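Local coordinates for protein RNA 2'-o-ribose methyltransferase (Thermus thermophilus, PDB 1IPA) that probably methylates the 2'-hydroxyl of a ribose in RNA, as a knotted methyltransferase of the TrmH family with an N-terminal domain thought to bind the RNA substrate, at residues 45-57 with 93-105. Sequence-based numbering, arbitrary orientation.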
loop_
_atom_site.group_PDB
_atom_site.type_symbol
_atom_site.label_atom_id
_atom_site.label_comp_id
_atom_site.label_asym_id
_atom_site.label_seq_id
_atom_site.Cartn_x
_atom_site.Cartn_y
_atom_site.Cartn_z
ATOM N N ILE A 45 6.776 10.651 10.114
ATOM C CA ILE A 45 5.466 11.297 10.142
ATOM C C ILE A 45 5.193 11.910 11.514
ATOM O O ILE A 45 5.312 11.237 12.544
ATOM C CB ILE A 45 4.357 10.276 9.793
ATOM C CG1 ILE A 45 4.496 9.868 8.328
ATOM C CG2 ILE A 45 2.988 10.861 10.046
ATOM C CD1 ILE A 45 3.560 8.778 7.920
ATOM N N GLU A 46 4.827 13.186 11.527
ATOM C CA GLU A 46 4.541 13.879 12.777
ATOM C C GLU A 46 3.099 13.635 13.204
ATOM O O GLU A 46 2.174 13.663 12.383
ATOM C CB GLU A 46 4.767 15.385 12.627
ATOM C CG GLU A 46 6.026 15.758 11.850
ATOM C CD GLU A 46 6.278 17.256 11.829
ATOM O OE1 GLU A 46 6.708 17.798 12.869
ATOM O OE2 GLU A 46 6.035 17.893 10.779
ATOM N N LEU A 47 2.920 13.392 14.498
ATOM C CA LEU A 47 1.606 13.152 15.075
ATOM C C LEU A 47 1.174 14.394 15.848
ATOM O O LEU A 47 2.016 15.127 16.356
ATOM C CB LEU A 47 1.680 11.951 16.024
ATOM C CG LEU A 47 1.304 10.555 15.508
ATOM C CD1 LEU A 47 1.611 10.392 14.022
ATOM C CD2 LEU A 47 2.028 9.525 16.353
ATOM N N GLU A 48 -0.127 14.646 15.927
ATOM C CA GLU A 48 -0.604 15.804 16.678
ATOM C C GLU A 48 -1.375 15.374 17.917
ATOM O O GLU A 48 -1.310 16.030 18.955
ATOM C CB GLU A 48 -1.467 16.703 15.804
ATOM C CG GLU A 48 -0.717 17.245 14.613
ATOM C CD GLU A 48 -1.397 18.440 13.991
ATOM O OE1 GLU A 48 -2.629 18.383 13.809
ATOM O OE2 GLU A 48 -0.690 19.427 13.682
ATOM N N GLN A 49 -2.104 14.272 17.810
ATOM C CA GLN A 49 -2.839 13.772 18.954
ATOM C C GLN A 49 -3.139 12.287 18.849
ATOM O O GLN A 49 -3.163 11.723 17.758
ATOM C CB GLN A 49 -4.136 14.559 19.162
ATOM C CG GLN A 49 -5.164 14.437 18.073
ATOM C CD GLN A 49 -6.399 15.256 18.386
ATOM O OE1 GLN A 49 -6.299 16.431 18.735
ATOM N NE2 GLN A 49 -7.571 14.643 18.265
ATOM N N ALA A 50 -3.350 11.659 20.000
ATOM C CA ALA A 50 -3.648 10.242 20.046
ATOM C C ALA A 50 -4.900 9.981 20.857
ATOM O O ALA A 50 -5.073 10.533 21.939
ATOM C CB ALA A 50 -2.478 9.481 20.647
ATOM N N LEU A 51 -5.779 9.144 20.324
ATOM C CA LEU A 51 -6.996 8.785 21.029
ATOM C C LEU A 51 -6.738 7.426 21.661
ATOM O O LEU A 51 -6.033 6.596 21.081
ATOM C CB LEU A 51 -8.183 8.720 20.067
ATOM C CG LEU A 51 -8.849 10.063 19.750
ATOM C CD1 LEU A 51 -7.853 11.031 19.129
ATOM C CD2 LEU A 51 -10.017 9.820 18.814
ATOM N N VAL A 52 -7.303 7.208 22.847
ATOM C CA VAL A 52 -7.113 5.965 23.587
ATOM C C VAL A 52 -8.411 5.388 24.147
ATOM O O VAL A 52 -9.218 6.114 24.715
ATOM C CB VAL A 52 -6.156 6.198 24.760
ATOM C CG1 VAL A 52 -5.926 4.900 25.519
ATOM C CG2 VAL A 52 -4.849 6.777 24.249
ATOM N N TRP A 53 -8.595 4.080 23.982
ATOM C CA TRP A 53 -9.774 3.364 24.483
ATOM C C TRP A 53 -9.843 3.525 26.002
ATOM O O TRP A 53 -8.881 3.222 26.717
ATOM C CB TRP A 53 -9.652 1.879 24.113
ATOM C CG TRP A 53 -10.655 0.905 24.718
ATOM C CD1 TRP A 53 -10.398 -0.391 25.111
ATOM C CD2 TRP A 53 -12.064 1.102 24.915
ATOM N NE1 TRP A 53 -11.555 -1.004 25.533
ATOM C CE2 TRP A 53 -12.591 -0.114 25.423
ATOM C CE3 TRP A 53 -12.933 2.179 24.710
ATOM C CZ2 TRP A 53 -13.944 -0.275 25.726
ATOM C CZ3 TRP A 53 -14.281 2.019 25.013
ATOM C CH2 TRP A 53 -14.773 0.801 25.516
ATOM N N GLU A 54 -10.979 4.013 26.489
ATOM C CA GLU A 54 -11.180 4.209 27.918
ATOM C C GLU A 54 -11.091 2.861 28.637
ATOM O O GLU A 54 -10.772 2.800 29.824
ATOM C CB GLU A 54 -12.543 4.855 28.168
ATOM C CG GLU A 54 -13.713 3.946 27.866
ATOM C CD GLU A 54 -15.041 4.675 27.865
ATOM O OE1 GLU A 54 -15.104 5.790 28.428
ATOM O OE2 GLU A 54 -16.024 4.124 27.310
ATOM N N GLY A 55 -11.363 1.786 27.900
ATOM C CA GLY A 55 -11.298 0.449 28.468
ATOM C C GLY A 55 -9.898 -0.148 28.515
ATOM O O GLY A 55 -9.736 -1.326 28.830
ATOM N N GLY A 56 -8.885 0.657 28.208
ATOM C CA GLY A 56 -7.517 0.171 28.234
ATOM C C GLY A 56 -6.920 -0.190 26.880
ATOM O O GLY A 56 -7.620 -0.272 25.869
ATOM N N LEU A 57 -5.611 -0.421 26.868
ATOM C CA LEU A 57 -4.891 -0.769 25.649
ATOM C C LEU A 57 -4.212 -2.128 25.808
ATOM O O LEU A 57 -3.937 -2.553 26.930
ATOM C CB LEU A 57 -3.837 0.303 25.373
ATOM C CG LEU A 57 -4.376 1.737 25.361
ATOM C CD1 LEU A 57 -3.235 2.733 25.252
ATOM C CD2 LEU A 57 -5.345 1.888 24.201
ATOM N N PRO A 93 -12.399 -1.979 15.944
ATOM C CA PRO A 93 -11.411 -0.898 16.015
ATOM C C PRO A 93 -10.265 -1.072 17.007
ATOM O O PRO A 93 -10.405 -1.735 18.033
ATOM C CB PRO A 93 -12.269 0.322 16.335
ATOM C CG PRO A 93 -13.378 -0.257 17.149
ATOM C CD PRO A 93 -13.725 -1.496 16.363
ATOM N N ALA A 94 -9.123 -0.472 16.684
ATOM C CA ALA A 94 -7.960 -0.531 17.557
ATOM C C ALA A 94 -8.269 0.315 18.784
ATOM O O ALA A 94 -9.266 1.036 18.815
ATOM C CB ALA A 94 -6.744 0.012 16.848
ATOM N N GLY A 95 -7.418 0.223 19.798
ATOM C CA GLY A 95 -7.649 0.997 21.002
ATOM C C GLY A 95 -6.846 2.275 20.940
ATOM O O GLY A 95 -6.962 3.145 21.805
ATOM N N LEU A 96 -6.038 2.389 19.891
ATOM C CA LEU A 96 -5.185 3.550 19.701
ATOM C C LEU A 96 -5.243 4.043 18.267
ATOM O O LEU A 96 -4.865 3.323 17.339
ATOM C CB LEU A 96 -3.744 3.195 20.062
ATOM C CG LEU A 96 -2.740 4.345 20.115
ATOM C CD1 LEU A 96 -3.104 5.290 21.257
ATOM C CD2 LEU A 96 -1.335 3.780 20.314
ATOM N N ILE A 97 -5.733 5.268 18.094
ATOM C CA ILE A 97 -5.844 5.905 16.783
ATOM C C ILE A 97 -5.180 7.262 16.893
ATOM O O ILE A 97 -5.431 7.996 17.848
ATOM C CB ILE A 97 -7.304 6.159 16.374
ATOM C CG1 ILE A 97 -8.072 4.844 16.257
ATOM C CG2 ILE A 97 -7.332 6.916 15.056
ATOM C CD1 ILE A 97 -9.523 5.033 15.820
ATOM N N ALA A 98 -4.352 7.617 15.920
ATOM C CA ALA A 98 -3.678 8.899 15.985
ATOM C C ALA A 98 -4.050 9.841 14.856
ATOM O O ALA A 98 -4.566 9.426 13.816
ATOM C CB ALA A 98 -2.179 8.683 16.003
ATOM N N LEU A 99 -3.810 11.124 15.088
ATOM C CA LEU A 99 -4.061 12.146 14.088
ATOM C C LEU A 99 -2.671 12.484 13.591
ATOM O O LEU A 99 -1.795 12.836 14.384
ATOM C CB LEU A 99 -4.697 13.389 14.717
ATOM C CG LEU A 99 -4.940 14.576 13.779
ATOM C CD1 LEU A 99 -5.895 14.147 12.658
ATOM C CD2 LEU A 99 -5.524 15.754 14.555
ATOM N N ALA A 100 -2.458 12.387 12.287
ATOM C CA ALA A 100 -1.145 12.668 11.736
ATOM C C ALA A 100 -1.147 13.827 10.753
ATOM O O ALA A 100 -2.169 14.157 10.166
ATOM C CB ALA A 100 -0.606 11.419 11.060
ATOM N N ARG A 101 0.022 14.436 10.589
ATOM C CA ARG A 101 0.221 15.539 9.660
ATOM C C ARG A 101 0.644 14.916 8.328
ATOM O O ARG A 101 1.581 14.126 8.289
ATOM C CB ARG A 101 1.351 16.436 10.164
ATOM C CG ARG A 101 0.941 17.820 10.616
ATOM C CD ARG A 101 0.883 18.812 9.453
ATOM N NE ARG A 101 0.700 20.176 9.945
ATOM C CZ ARG A 101 0.692 21.262 9.178
ATOM N NH1 ARG A 101 0.856 21.155 7.867
ATOM N NH2 ARG A 101 0.534 22.458 9.728
ATOM N N MET A 102 -0.038 15.257 7.241
ATOM C CA MET A 102 0.330 14.715 5.938
ATOM C C MET A 102 1.742 15.220 5.590
ATOM O O MET A 102 1.957 16.409 5.391
ATOM C CB MET A 102 -0.683 15.159 4.882
ATOM C CG MET A 102 -0.662 14.355 3.603
ATOM S SD MET A 102 -1.903 14.899 2.431
ATOM C CE MET A 102 -3.273 13.990 2.983
ATOM N N PRO A 103 2.720 14.307 5.526
ATOM C CA PRO A 103 4.135 14.547 5.222
ATOM C C PRO A 103 4.467 15.558 4.128
ATOM O O PRO A 103 3.614 15.936 3.320
ATOM C CB PRO A 103 4.645 13.154 4.877
ATOM C CG PRO A 103 3.861 12.293 5.817
ATOM C CD PRO A 103 2.465 12.864 5.685
ATOM N N GLU A 104 5.731 15.981 4.119
ATOM C CA GLU A 104 6.237 16.939 3.142
ATOM C C GLU A 104 6.544 16.222 1.829
ATOM O O GLU A 104 7.701 15.930 1.519
ATOM C CB GLU A 104 7.514 17.614 3.654
ATOM C CG GLU A 104 7.372 18.344 4.977
ATOM C CD GLU A 104 8.641 19.090 5.366
ATOM O OE1 GLU A 104 9.718 18.455 5.411
ATOM O OE2 GLU A 104 8.563 20.311 5.628
ATOM N N ARG A 105 5.488 15.933 1.078
ATOM C CA ARG A 105 5.588 15.264 -0.211
ATOM C C ARG A 105 6.830 15.691 -0.999
ATOM O O ARG A 105 6.805 16.684 -1.734
ATOM C CB ARG A 105 4.316 15.562 -1.004
ATOM C CG ARG A 105 3.635 16.849 -0.547
ATOM C CD ARG A 105 2.275 17.045 -1.192
ATOM N NE ARG A 105 1.569 18.191 -0.625
ATOM C CZ ARG A 105 1.132 18.259 0.630
ATOM N NH1 ARG A 105 1.323 17.246 1.465
ATOM N NH2 ARG A 105 0.501 19.348 1.050
HETATM O O HOH W 1 4.173 14.324 8.887
#
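Leu-47 sets its CG 4.0 Å from the CB of Ala-98 and its CD1 against the CB of Ala-100, two methyls small enough to leave room for the larger side chain on the face packed by helix 34-42. Further along this face Val-52 and Leu-96 run alongside each other in a common direction, with Val-52 CG2 3.8 Å from Leu-96 CD1. On the other face Gln-49 suits a mixed setting: its CG, turned between its backbone N and carbonyl carbon (chi1 65°), meets Leu-99 CB at 3.5 Å, while the amide beyond reaches Arg-10 through OE1. Branched Ile-45 can touch two neighbours at once: CG2 the Ala-100 methyl, CG1 Pro-103 CG at 3.5 Å. Cut back to an alanine, this position is likely to open a gap beside the Pro-103 ring and take a neighbour from Ala-100. Antiparallel backbone bonds join strands 47-53 and 96-101, among them a nearly straight one from Leu-51 N to Ile-97 O (2.8 Å). Past the last, Arg-101 N to Glu-46 O, a water bridges Glu-46 N and Arg-101 O. At this polar edge Glu-48 OE2 and Arg-101 NE, 4.1 Å apart, lie beyond salt-bridge range, the carboxylate and guanidinium planes at 89°; Arg-28 takes the salt bridge to OE1. Backbone bonding and apolar packing thus join two neighbouring inner strands of the eL30-like domain, with charge attraction probably secondary.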